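Local coordinates for Ras-interacting protein 1 (Homo sapiens, PDB 5KHO) that regulates GTPase signalling, cell architecture and adhesion during blood vessel formation, and is represented here by its Ras-associating domain, at residues V35-R40 with R44-E49; A72-D77 with E129-L134; D77-P82 with W113-G118; R98-S103 with L107-L112. One frame throughout, in Å; residues are numbered along the deposited sequence.

Interaction 1: residues V35-R40 with R44-E49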
loop_
_atom_site.group_PDB
_atom_site.type_symbol
_atom_site.label_atom_id
_atom_site.label_comp_id
_atom_site.label_asym_id
_atom_site.label_seq_id
_atom_site.Cartn_x
_atom_site.Cartn_y
_atom_site.Cartn_z
ATOM N N VAL B 35 -11.744 -10.667 -12.872
ATOM C CA VAL B 35 -12.365 -9.767 -13.843
ATOM C C VAL B 35 -11.325 -8.914 -14.597
ATOM O O VAL B 35 -10.196 -8.716 -14.116
ATOM C CB VAL B 35 -13.443 -8.861 -13.184
ATOM C CG1 VAL B 35 -14.607 -9.684 -12.665
ATOM C CG2 VAL B 35 -12.863 -8.024 -12.053
ATOM N N LEU B 36 -11.707 -8.433 -15.782
ATOM C CA LEU B 36 -10.908 -7.452 -16.509
ATOM C C LEU B 36 -11.151 -6.068 -15.938
ATOM O O LEU B 36 -12.294 -5.693 -15.664
ATOM C CB LEU B 36 -11.244 -7.472 -17.999
ATOM C CG LEU B 36 -10.470 -8.501 -18.828
ATOM C CD1 LEU B 36 -11.348 -9.067 -19.933
ATOM C CD2 LEU B 36 -9.171 -7.929 -19.388
ATOM N N ALA B 37 -10.074 -5.321 -15.738
ATOM C CA ALA B 37 -10.184 -3.947 -15.260
ATOM C C ALA B 37 -9.287 -2.990 -16.044
ATOM O O ALA B 37 -8.120 -3.290 -16.334
ATOM C CB ALA B 37 -9.896 -3.868 -13.767
ATOM N N THR B 38 -9.854 -1.842 -16.392
ATOM C CA THR B 38 -9.114 -0.787 -17.081
ATOM C C THR B 38 -8.570 0.192 -16.033
ATOM O O THR B 38 -8.702 -0.060 -14.834
ATOM C CB THR B 38 -9.986 -0.095 -18.165
ATOM O OG1 THR B 38 -11.107 0.568 -17.561
ATOM C CG2 THR B 38 -10.499 -1.127 -19.174
ATOM N N ALA B 39 -7.940 1.283 -16.468
ATOM C CA ALA B 39 -7.543 2.352 -15.542
ATOM C C ALA B 39 -8.750 3.173 -15.072
ATOM O O ALA B 39 -8.677 3.869 -14.057
ATOM C CB ALA B 39 -6.492 3.251 -16.169
ATOM N N ARG B 40 -9.858 3.072 -15.812
ATOM C CA ARG B 40 -11.091 3.815 -15.527
ATOM C C ARG B 40 -12.178 2.994 -14.821
ATOM O O ARG B 40 -13.140 3.561 -14.288
ATOM C CB ARG B 40 -11.650 4.430 -16.814
ATOM C CG ARG B 40 -11.175 5.850 -17.097
ATOM C CD ARG B 40 -11.144 6.186 -18.590
ATOM N NE ARG B 40 -12.266 5.631 -19.370
ATOM C CZ ARG B 40 -13.510 6.118 -19.415
ATOM N NH1 ARG B 40 -14.420 5.514 -20.167
ATOM N NH2 ARG B 40 -13.864 7.194 -18.716
ATOM N N ARG B 44 -17.422 -0.160 -7.952
ATOM C CA ARG B 44 -18.832 -0.584 -8.045
ATOM C C ARG B 44 -19.099 -1.396 -9.318
ATOM O O ARG B 44 -19.822 -2.402 -9.278
ATOM C CB ARG B 44 -19.797 0.606 -7.945
ATOM C CG ARG B 44 -21.134 0.259 -7.293
ATOM C CD ARG B 44 -22.300 0.973 -7.956
ATOM N NE ARG B 44 -23.565 0.759 -7.247
ATOM C CZ ARG B 44 -24.779 0.899 -7.787
ATOM N NH1 ARG B 44 -24.927 1.245 -9.062
ATOM N NH2 ARG B 44 -25.863 0.685 -7.048
ATOM N N GLU B 45 -18.501 -0.960 -10.427
ATOM C CA GLU B 45 -18.505 -1.721 -11.671
ATOM C C GLU B 45 -17.954 -3.132 -11.478
ATOM O O GLU B 45 -18.524 -4.093 -11.997
ATOM C CB GLU B 45 -17.699 -1.004 -12.751
ATOM C CG GLU B 45 -18.464 0.071 -13.504
ATOM C CD GLU B 45 -17.569 0.938 -14.376
ATOM O OE1 GLU B 45 -16.374 0.605 -14.562
ATOM O OE2 GLU B 45 -18.066 1.968 -14.881
ATOM N N LEU B 46 -16.864 -3.255 -10.725
ATOM C CA LEU B 46 -16.238 -4.559 -10.515
ATOM C C LEU B 46 -16.976 -5.435 -9.506
ATOM O O LEU B 46 -16.947 -6.656 -9.637
ATOM C CB LEU B 46 -14.747 -4.432 -10.174
ATOM C CG LEU B 46 -13.813 -3.744 -11.181
ATOM C CD1 LEU B 46 -12.388 -3.957 -10.716
ATOM C CD2 LEU B 46 -13.965 -4.226 -12.623
ATOM N N VAL B 47 -17.640 -4.820 -8.524
ATOM C CA VAL B 47 -18.499 -5.552 -7.580
ATOM C C VAL B 47 -19.652 -6.200 -8.356
ATOM O O VAL B 47 -19.955 -7.389 -8.162
ATOM C CB VAL B 47 -18.994 -4.662 -6.403
ATOM C CG1 VAL B 47 -20.036 -5.374 -5.553
ATOM C CG2 VAL B 47 -17.834 -4.258 -5.506
ATOM N N ALA B 48 -20.249 -5.420 -9.258
ATOM C CA ALA B 48 -21.315 -5.897 -10.143
ATOM C C ALA B 48 -20.919 -7.090 -11.035
ATOM O O ALA B 48 -21.677 -8.058 -11.109
ATOM C CB ALA B 48 -21.867 -4.749 -10.976
ATOM N N GLU B 49 -19.745 -7.030 -11.676
ATOM C CA GLU B 49 -19.249 -8.135 -12.522
ATOM C C GLU B 49 -18.800 -9.342 -11.706
ATOM O O GLU B 49 -18.916 -10.476 -12.177
ATOM C CB GLU B 49 -18.108 -7.695 -13.450
ATOM C CG GLU B 49 -17.922 -8.604 -14.670
ATOM C CD GLU B 49 -16.593 -8.417 -15.396
ATOM O OE1 GLU B 49 -16.203 -7.261 -15.677
ATOM O OE2 GLU B 49 -15.939 -9.436 -15.711
#
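V35 meets the helix with both of its methyl groups, each turned to a different kind of side chain. CG2 approaches L46, 4.0 Å from CD2 of that leucine, the two branched ends meeting at a slant. CG1 lies against E49, whose chain runs past the valine in the opposite sense, so that hydrocarbon covers the carboxylate from one side; V35 CG1 is 3.6 Å from E49 CD. This is van der Waals contact, not a polar bond. E49 owes its position to an extended shape, with CG anti to the backbone N (chi1 -158°) and the chain straight on at chi2, which sends the carboxylate out to the valine; its OE2 is also in a salt bridge with R53, one turn later in the helix. L46 divides its two methyls between neighbouring positions at the end of the strand and just past it: CD1 sits 3.9 Å from A37 CB, while CD2, besides touching V35, comes 3.8 Å from the backbone O of L36. Replacing E49 by an alanine would probably leave R53 without this charged mate and strip cover from the CG1 methyl of V35. Inward, L46 continues onto L19 and L75 and V35 onto I21, while E49 is partly exposed. L36 packs on an apolar side chain of a chain of another protein. A helix following a hairpin and packed across the sheet, beside an edge strand, is the hallmark of the ubiquitin-like fold of Ras-associating domains, in which that edge commonly meets the GTPase.

Interaction 2: residues A72-D77 with E129-L134; sequences AFALCD and EEARRL
Helix 128-136 lies on one face of the central sheet of the Ras-associating domain, and A131 is where it touches strand 73-80, through A74 and C76. These two strand residues, alternating with F73 and L75, point toward this helix, whereas F73 and L75 point to the other face and pack on helix 43-54. The methyl of A131 touches both: its CB is 3.8 Å from C76 SG and 4.1 Å from A74 CB. With C76 chi1 at -56°, SG stands anti to the carbonyl carbon and leans out to the methyl. V99 of the adjacent strand touches all three residues and widens the patch. On the flank of the helix R132 and E129 form a salt bridge one turn apart. R132 offers NE and NH1 side-on to a single oxygen, E129 OE2, which is 2.6 Å from NH1 and lies in the guanidinium plane. This charged pair takes no part in the strand contact. The three small residues let the backbones come close, with the CA atoms of A74 and A131 6.9 Å apart. No hydrogen bond crosses the contact, so it rests on dispersion and on the burial of two methyls and a thiol.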
loop_
_atom_site.group_PDB
_atom_site.type_symbol
_atom_site.label_atom_id
_atom_site.label_comp_id
_atom_site.label_asym_id
_atom_site.label_seq_id
_atom_site.Cartn_x
_atom_site.Cartn_y
_atom_site.Cartn_z
ATOM N N ALA B 72 -24.974 -4.172 -1.150
ATOM C CA ALA B 72 -24.785 -5.024 0.022
ATOM C C ALA B 72 -23.393 -5.657 0.075
ATOM O O ALA B 72 -22.998 -6.208 1.111
ATOM C CB ALA B 72 -25.853 -6.102 0.059
ATOM N N PHE B 73 -22.671 -5.582 -1.048
ATOM C CA PHE B 73 -21.321 -6.150 -1.173
ATOM C C PHE B 73 -20.214 -5.112 -1.377
ATOM O O PHE B 73 -20.455 -4.013 -1.894
ATOM C CB PHE B 73 -21.278 -7.205 -2.275
ATOM C CG PHE B 73 -21.966 -8.484 -1.912
ATOM C CD1 PHE B 73 -21.286 -9.483 -1.216
ATOM C CD2 PHE B 73 -23.301 -8.696 -2.260
ATOM C CE1 PHE B 73 -21.925 -10.668 -0.875
ATOM C CE2 PHE B 73 -23.941 -9.882 -1.924
ATOM C CZ PHE B 73 -23.256 -10.865 -1.228
ATOM N N ALA B 74 -19.001 -5.500 -0.984
ATOM C CA ALA B 74 -17.846 -4.608 -0.905
ATOM C C ALA B 74 -16.602 -5.194 -1.568
ATOM O O ALA B 74 -16.306 -6.381 -1.429
ATOM C CB ALA B 74 -17.551 -4.286 0.552
ATOM N N LEU B 75 -15.875 -4.350 -2.286
ATOM C CA LEU B 75 -14.567 -4.744 -2.787
ATOM C C LEU B 75 -13.490 -4.311 -1.796
ATOM O O LEU B 75 -13.395 -3.133 -1.433
ATOM C CB LEU B 75 -14.310 -4.200 -4.200
ATOM C CG LEU B 75 -13.109 -4.733 -4.997
ATOM C CD1 LEU B 75 -13.042 -6.257 -5.038
ATOM C CD2 LEU B 75 -13.152 -4.165 -6.405
ATOM N N CYS B 76 -12.684 -5.278 -1.371
ATOM C CA CYS B 76 -11.766 -5.081 -0.266
ATOM C C CYS B 76 -10.308 -5.291 -0.641
ATOM O O CYS B 76 -9.965 -6.289 -1.275
ATOM C CB CYS B 76 -12.148 -5.992 0.899
ATOM S SG CYS B 76 -13.849 -5.747 1.450
ATOM N N ASP B 77 -9.472 -4.327 -0.244
ATOM C CA ASP B 77 -8.022 -4.434 -0.311
ATOM C C ASP B 77 -7.571 -5.099 0.982
ATOM O O ASP B 77 -7.475 -4.451 2.027
ATOM C CB ASP B 77 -7.397 -3.040 -0.492
ATOM C CG ASP B 77 -5.925 -3.082 -0.955
ATOM O OD1 ASP B 77 -5.274 -4.161 -1.003
ATOM O OD2 ASP B 77 -5.407 -1.997 -1.274
ATOM N N GLU B 129 -21.375 -5.305 5.395
ATOM C CA GLU B 129 -21.351 -5.296 6.866
ATOM C C GLU B 129 -20.220 -6.113 7.539
ATOM O O GLU B 129 -19.564 -5.616 8.456
ATOM C CB GLU B 129 -22.726 -5.616 7.454
ATOM C CG GLU B 129 -23.622 -4.391 7.532
ATOM C CD GLU B 129 -22.888 -3.123 7.975
ATOM O OE1 GLU B 129 -22.190 -3.131 9.023
ATOM O OE2 GLU B 129 -23.022 -2.108 7.261
ATOM N N GLU B 130 -20.005 -7.346 7.079
ATOM C CA GLU B 130 -18.822 -8.132 7.439
ATOM C C GLU B 130 -17.535 -7.295 7.278
ATOM O O GLU B 130 -16.696 -7.242 8.191
ATOM C CB GLU B 130 -18.764 -9.387 6.562
ATOM C CG GLU B 130 -17.806 -10.478 7.029
ATOM C CD GLU B 130 -17.586 -11.584 5.993
ATOM O OE1 GLU B 130 -16.655 -12.395 6.190
ATOM O OE2 GLU B 130 -18.328 -11.656 4.979
ATOM N N ALA B 131 -17.436 -6.611 6.135
ATOM C CA ALA B 131 -16.257 -5.861 5.720
ATOM C C ALA B 131 -15.995 -4.605 6.552
ATOM O O ALA B 131 -14.862 -4.378 7.001
ATOM C CB ALA B 131 -16.367 -5.514 4.245
ATOM N N ARG B 132 -17.047 -3.799 6.744
ATOM C CA ARG B 132 -17.007 -2.574 7.554
ATOM C C ARG B 132 -16.633 -2.883 9.015
ATOM O O ARG B 132 -15.944 -2.087 9.649
ATOM C CB ARG B 132 -18.326 -1.793 7.391
ATOM C CG ARG B 132 -18.690 -0.805 8.502
ATOM C CD ARG B 132 -19.740 0.230 8.098
ATOM N NE ARG B 132 -20.850 -0.310 7.305
ATOM C CZ ARG B 132 -21.234 0.164 6.117
ATOM N NH1 ARG B 132 -22.258 -0.397 5.469
ATOM N NH2 ARG B 132 -20.612 1.208 5.579
ATOM N N ARG B 133 -17.045 -4.056 9.508
ATOM C CA ARG B 133 -16.631 -4.571 10.829
ATOM C C ARG B 133 -15.145 -4.876 10.883
ATOM O O ARG B 133 -14.441 -4.336 11.744
ATOM C CB ARG B 133 -17.437 -5.815 11.246
ATOM C CG ARG B 133 -16.935 -6.508 12.514
ATOM C CD ARG B 133 -17.839 -7.651 12.962
ATOM N NE ARG B 133 -17.763 -8.836 12.103
ATOM C CZ ARG B 133 -16.879 -9.825 12.247
ATOM N NH1 ARG B 133 -15.973 -9.783 13.220
ATOM N NH2 ARG B 133 -16.891 -10.862 11.408
ATOM N N LEU B 134 -14.678 -5.738 9.975
ATOM C CA LEU B 134 -13.252 -6.121 9.908
ATOM C C LEU B 134 -12.330 -4.939 9.629
ATOM O O LEU B 134 -11.206 -4.919 10.121
ATOM C CB LEU B 134 -13.006 -7.237 8.887
ATOM C CG LEU B 134 -13.743 -8.574 9.068
ATOM C CD1 LEU B 134 -13.702 -9.380 7.774
ATOM C CD2 LEU B 134 -13.219 -9.391 10.245
#

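Interaction 3: residues D77-P82 with W113-G118; sequences DALGRP and WRARPG
L79 and A115 make the tight half of this contact. The leucine sends one branch only, CD2, to the alanine methyl, 3.7 Å from A115 CB and 4.1 Å from A115 CA, so that the methyl comes to rest beside the backbone as well as over the side chain. L79 CG stands anti to the carbonyl carbon (chi1 -49°), which lets CD2 reach across to A115, and both residues are buried. W119 and R121 of the same chain also touch L79, and so does W113 of the second subunit. Farther along, the match is looser. There the carbonyl oxygen of G118 faces the aliphatic parts of two exposed residues, 3.4 Å from P82 CD and 3.9 Å from R81 CG, and neither approach is a hydrogen bond. Beyond CG the arginine chain bends at chi2 and chi3, while W119 lies against the same side chain. Residues 79-82 and 115-118 run nearly the same way, 21° apart, and the CA atoms of L79 and A115 come within 6.9 Å, yet no backbone hydrogen bond joins them. R114 is turned away from the strand; its NH1 reaches back to W113 O at 3.2 Å, from above the carbonyl plane. The backbone pairing goes instead to the second subunit: R114 and A115 form an antiparallel ladder with a strand of that chain, and R116 NE is hydrogen-bonded to E111 O of it. An intermolecular ladder that carries the sheet across the interface, with W113 packing reciprocally on L79, is consistent with a homodimer contact and with the protein's homodimerization activity.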
loop_
_atom_site.group_PDB
_atom_site.type_symbol
_atom_site.label_atom_id
_atom_site.label_comp_id
_atom_site.label_asym_id
_atom_site.label_seq_id
_atom_site.Cartn_x
_atom_site.Cartn_y
_atom_site.Cartn_z
ATOM N N ASP B 77 -9.472 -4.327 -0.244
ATOM C CA ASP B 77 -8.022 -4.434 -0.311
ATOM C C ASP B 77 -7.571 -5.099 0.982
ATOM O O ASP B 77 -7.475 -4.451 2.027
ATOM C CB ASP B 77 -7.397 -3.040 -0.492
ATOM C CG ASP B 77 -5.925 -3.082 -0.955
ATOM O OD1 ASP B 77 -5.274 -4.161 -1.003
ATOM O OD2 ASP B 77 -5.407 -1.997 -1.274
ATOM N N ALA B 78 -7.328 -6.402 0.912
ATOM C CA ALA B 78 -6.966 -7.207 2.091
ATOM C C ALA B 78 -5.460 -7.428 2.231
ATOM O O ALA B 78 -4.724 -7.395 1.235
ATOM C CB ALA B 78 -7.693 -8.541 2.058
ATOM N N LEU B 79 -5.018 -7.655 3.470
ATOM C CA LEU B 79 -3.601 -7.848 3.809
ATOM C C LEU B 79 -3.419 -8.852 4.950
ATOM O O LEU B 79 -4.301 -9.012 5.799
ATOM C CB LEU B 79 -2.968 -6.523 4.254
ATOM C CG LEU B 79 -3.092 -5.215 3.485
ATOM C CD1 LEU B 79 -2.844 -4.085 4.456
ATOM C CD2 LEU B 79 -2.106 -5.153 2.334
ATOM N N GLY B 80 -2.254 -9.496 4.984
ATOM C CA GLY B 80 -1.883 -10.389 6.078
ATOM C C GLY B 80 -0.657 -11.209 5.752
ATOM O O GLY B 80 -0.178 -11.193 4.616
ATOM N N ARG B 81 -0.139 -11.907 6.761
ATOM C CA ARG B 81 0.945 -12.868 6.583
ATOM C C ARG B 81 0.475 -14.117 5.814
ATOM O O ARG B 81 -0.708 -14.472 5.884
ATOM C CB ARG B 81 1.532 -13.258 7.945
ATOM C CG ARG B 81 2.799 -12.506 8.339
ATOM C CD ARG B 81 2.545 -11.081 8.817
ATOM N NE ARG B 81 2.399 -10.986 10.271
ATOM C CZ ARG B 81 1.247 -10.819 10.924
ATOM N NH1 ARG B 81 0.083 -10.722 10.274
ATOM N NH2 ARG B 81 1.258 -10.748 12.250
ATOM N N PRO B 82 1.386 -14.767 5.052
ATOM C CA PRO B 82 1.034 -16.048 4.428
ATOM C C PRO B 82 1.555 -17.253 5.218
ATOM O O PRO B 82 1.067 -18.370 5.033
ATOM C CB PRO B 82 1.712 -15.968 3.050
ATOM C CG PRO B 82 2.646 -14.791 3.109
ATOM C CD PRO B 82 2.655 -14.252 4.508
ATOM N N TRP B 113 0.187 0.991 -4.905
ATOM C CA TRP B 113 0.523 0.671 -3.521
ATOM C C TRP B 113 0.995 -0.773 -3.440
ATOM O O TRP B 113 0.897 -1.525 -4.404
ATOM C CB TRP B 113 -0.689 0.887 -2.605
ATOM C CG TRP B 113 -0.965 2.304 -2.306
ATOM C CD1 TRP B 113 -0.376 3.059 -1.343
ATOM C CD2 TRP B 113 -1.902 3.161 -2.974
ATOM N NE1 TRP B 113 -0.884 4.341 -1.360
ATOM C CE2 TRP B 113 -1.817 4.436 -2.356
ATOM C CE3 TRP B 113 -2.803 2.980 -4.035
ATOM C CZ2 TRP B 113 -2.610 5.526 -2.753
ATOM C CZ3 TRP B 113 -3.593 4.074 -4.440
ATOM C CH2 TRP B 113 -3.486 5.330 -3.797
ATOM N N ARG B 114 1.512 -1.147 -2.279
ATOM C CA ARG B 114 2.002 -2.491 -2.009
ATOM C C ARG B 114 1.880 -2.740 -0.539
ATOM O O ARG B 114 1.886 -1.800 0.241
ATOM C CB ARG B 114 3.468 -2.622 -2.422
ATOM C CG ARG B 114 3.640 -3.387 -3.714
ATOM C CD ARG B 114 4.609 -2.673 -4.629
ATOM N NE ARG B 114 4.687 -3.316 -5.941
ATOM C CZ ARG B 114 3.833 -3.121 -6.946
ATOM N NH1 ARG B 114 2.790 -2.299 -6.825
ATOM N NH2 ARG B 114 4.029 -3.765 -8.085
ATOM N N ALA B 115 1.762 -4.007 -0.157
ATOM C CA ALA B 115 1.821 -4.385 1.256
ATOM C C ALA B 115 3.225 -4.096 1.800
ATOM O O ALA B 115 4.188 -4.019 1.021
ATOM C CB ALA B 115 1.458 -5.854 1.427
ATOM N N ARG B 116 3.336 -3.907 3.116
ATOM C CA ARG B 116 4.643 -3.902 3.794
ATOM C C ARG B 116 5.352 -5.270 3.633
ATOM O O ARG B 116 4.684 -6.266 3.325
ATOM C CB ARG B 116 4.528 -3.471 5.266
ATOM C CG ARG B 116 3.599 -4.285 6.155
ATOM C CD ARG B 116 4.249 -4.599 7.503
ATOM N NE ARG B 116 4.668 -3.409 8.250
ATOM C CZ ARG B 116 5.730 -3.346 9.053
ATOM N NH1 ARG B 116 6.520 -4.402 9.219
ATOM N NH2 ARG B 116 6.010 -2.215 9.685
ATOM N N PRO B 117 6.698 -5.319 3.787
ATOM C CA PRO B 117 7.453 -6.579 3.630
ATOM C C PRO B 117 6.950 -7.775 4.458
ATOM O O PRO B 117 6.522 -7.610 5.610
ATOM C CB PRO B 117 8.861 -6.188 4.066
ATOM C CG PRO B 117 8.966 -4.763 3.646
ATOM C CD PRO B 117 7.612 -4.169 3.927
ATOM N N GLY B 118 6.995 -8.960 3.842
ATOM C CA GLY B 118 6.540 -10.214 4.458
ATOM C C GLY B 118 5.030 -10.425 4.476
ATOM O O GLY B 118 4.546 -11.427 5.026
#

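Interaction 4: residues R98-S103 with L107-L112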
loop_
_atom_site.group_PDB
_atom_site.type_symbol
_atom_site.label_atom_id
_atom_site.label_comp_id
_atom_site.label_asym_id
_atom_site.label_seq_id
_atom_site.Cartn_x
_atom_site.Cartn_y
_atom_site.Cartn_z
ATOM N N ARG B 98 -9.443 -3.101 3.835
ATOM C CA ARG B 98 -9.976 -1.779 3.570
ATOM C C ARG B 98 -11.049 -1.882 2.507
ATOM O O ARG B 98 -10.828 -2.502 1.468
ATOM C CB ARG B 98 -8.858 -0.868 3.095
ATOM C CG ARG B 98 -9.261 0.569 2.910
ATOM C CD ARG B 98 -8.114 1.350 2.301
ATOM N NE ARG B 98 -8.636 2.252 1.285
ATOM C CZ ARG B 98 -8.531 2.055 -0.021
ATOM N NH1 ARG B 98 -7.886 1.007 -0.495
ATOM N NH2 ARG B 98 -9.063 2.924 -0.854
ATOM N N VAL B 99 -12.204 -1.274 2.764
ATOM C CA VAL B 99 -13.293 -1.257 1.790
ATOM C C VAL B 99 -13.074 -0.091 0.850
ATOM O O VAL B 99 -13.109 1.064 1.270
ATOM C CB VAL B 99 -14.678 -1.141 2.467
ATOM C CG1 VAL B 99 -15.797 -1.089 1.429
ATOM C CG2 VAL B 99 -14.892 -2.297 3.434
ATOM N N LEU B 100 -12.837 -0.402 -0.415
ATOM C CA LEU B 100 -12.784 0.617 -1.456
ATOM C C LEU B 100 -14.114 1.352 -1.546
ATOM O O LEU B 100 -15.176 0.730 -1.435
ATOM C CB LEU B 100 -12.453 -0.020 -2.813
ATOM C CG LEU B 100 -10.983 -0.263 -3.210
ATOM C CD1 LEU B 100 -10.246 -1.202 -2.262
ATOM C CD2 LEU B 100 -10.890 -0.777 -4.645
ATOM N N GLY B 101 -14.059 2.675 -1.711
ATOM C CA GLY B 101 -15.238 3.453 -2.112
ATOM C C GLY B 101 -15.634 3.100 -3.540
ATOM O O GLY B 101 -14.807 2.606 -4.308
ATOM N N ASP B 102 -16.890 3.352 -3.901
ATOM C CA ASP B 102 -17.408 3.000 -5.238
ATOM C C ASP B 102 -16.716 3.720 -6.390
ATOM O O ASP B 102 -16.633 3.167 -7.482
ATOM C CB ASP B 102 -18.912 3.257 -5.342
ATOM C CG ASP B 102 -19.700 2.638 -4.204
ATOM O OD1 ASP B 102 -19.388 1.502 -3.774
ATOM O OD2 ASP B 102 -20.654 3.302 -3.752
ATOM N N SER B 103 -16.236 4.942 -6.129
ATOM C CA SER B 103 -15.559 5.798 -7.124
ATOM C C SER B 103 -14.141 5.333 -7.448
ATOM O O SER B 103 -13.607 5.643 -8.526
ATOM C CB SER B 103 -15.490 7.250 -6.630
ATOM O OG SER B 103 -16.777 7.823 -6.508
ATOM N N LEU B 107 -7.662 -1.044 -10.281
ATOM C CA LEU B 107 -6.418 -1.356 -10.976
ATOM C C LEU B 107 -5.300 -0.455 -10.463
ATOM O O LEU B 107 -4.188 -0.928 -10.241
ATOM C CB LEU B 107 -6.579 -1.218 -12.490
ATOM C CG LEU B 107 -5.442 -1.759 -13.361
ATOM C CD1 LEU B 107 -5.542 -3.269 -13.495
ATOM C CD2 LEU B 107 -5.456 -1.102 -14.733
ATOM N N LEU B 108 -5.620 0.827 -10.258
ATOM C CA LEU B 108 -4.695 1.811 -9.689
ATOM C C LEU B 108 -4.334 1.524 -8.230
ATOM O O LEU B 108 -3.165 1.635 -7.862
ATOM C CB LEU B 108 -5.247 3.234 -9.832
ATOM C CG LEU B 108 -5.088 4.032 -11.135
ATOM C CD1 LEU B 108 -3.621 4.208 -11.521
ATOM C CD2 LEU B 108 -5.876 3.448 -12.304
ATOM N N VAL B 109 -5.331 1.153 -7.422
ATOM C CA VAL B 109 -5.129 0.763 -6.018
ATOM C C VAL B 109 -4.097 -0.367 -5.893
ATOM O O VAL B 109 -3.196 -0.284 -5.049
ATOM C CB VAL B 109 -6.475 0.416 -5.301
ATOM C CG1 VAL B 109 -6.265 -0.311 -3.965
ATOM C CG2 VAL B 109 -7.322 1.670 -5.098
ATOM N N GLN B 110 -4.193 -1.399 -6.731
ATOM C CA GLN B 110 -3.167 -2.447 -6.673
ATOM C C GLN B 110 -1.845 -2.063 -7.338
ATOM O O GLN B 110 -0.787 -2.500 -6.888
ATOM C CB GLN B 110 -3.679 -3.820 -7.124
ATOM C CG GLN B 110 -3.535 -4.149 -8.597
ATOM C CD GLN B 110 -3.298 -5.628 -8.849
ATOM O OE1 GLN B 110 -3.998 -6.497 -8.314
ATOM N NE2 GLN B 110 -2.304 -5.922 -9.683
ATOM N N GLU B 111 -1.905 -1.243 -8.387
ATOM C CA GLU B 111 -0.707 -0.883 -9.149
ATOM C C GLU B 111 0.188 0.132 -8.428
ATOM O O GLU B 111 1.404 0.064 -8.564
ATOM C CB GLU B 111 -1.057 -0.401 -10.564
ATOM N N LEU B 112 -0.406 1.043 -7.653
ATOM C CA LEU B 112 0.341 2.161 -7.043
ATOM C C LEU B 112 0.779 1.969 -5.582
ATOM O O LEU B 112 1.639 2.698 -5.082
ATOM C CB LEU B 112 -0.422 3.479 -7.201
ATOM C CG LEU B 112 -0.832 3.918 -8.612
ATOM C CD1 LEU B 112 -1.679 5.169 -8.524
ATOM C CD2 LEU B 112 0.353 4.151 -9.534
#
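The guanidinium of R98, which touches V109, has E104 as its strongest polar partner: NH2 forms a salt bridge with that residue, just after the segment 98-103, and NH1 makes a long, weak ion pair with D77. V109 CG1 lies at the guanidinium's edge, near its plane, 4.1 Å from R98 NH1. The arginine leaves the strand with CG anti to the backbone N (chi1 -175°) and bends at chi3, which swings the planar end across the valine. On V109, CG1 serves the arginine and CG2 the neighbouring leucine, L100 CD2 being 4.4 Å away, a loose apolar touch. The guanidinium thus has the carboxylates of E104 and, weakly, D77 for company, with the valine methyl at its edge; the carboxylates probably offset its charge in this buried place, and R98 of the second subunit comes near as well. Within the helix, the backbone bond from L112 N to L108 O is 2.8 Å long, and V109 O accepts a hydrogen bond from R121. Strand 96-99 runs beside strand 73-80, with D77 touching both L100 and V109. F123 of strand 120-127 packs on the same two residues, while V99 faces helix 128-136 on the far side of the sheet.

Overall arrangement
The four contacts gather round one sheet. Interactions 1 and 2 lie on opposite faces, centres about 17 Å apart, and meet through V47, whose CG2 is 3.8 Å from L75 CB. Interaction 4 is close to both: L107 and L108 pack on 35-40, and V99 CG2 is 3.6 Å from A131 CB. Interactions 2 and 3 share D77, whose N lies 2.8 Å from R98 O in a probable hydrogen bond that ties them to interaction 4. D77 and R98 border a glycerol, probably from the crystallisation liquor. Interactions 3 and 4 face the second subunit, whereas interaction 1 faces the partner protein; the centres of interactions 1 and 3 are about 22 Å apart.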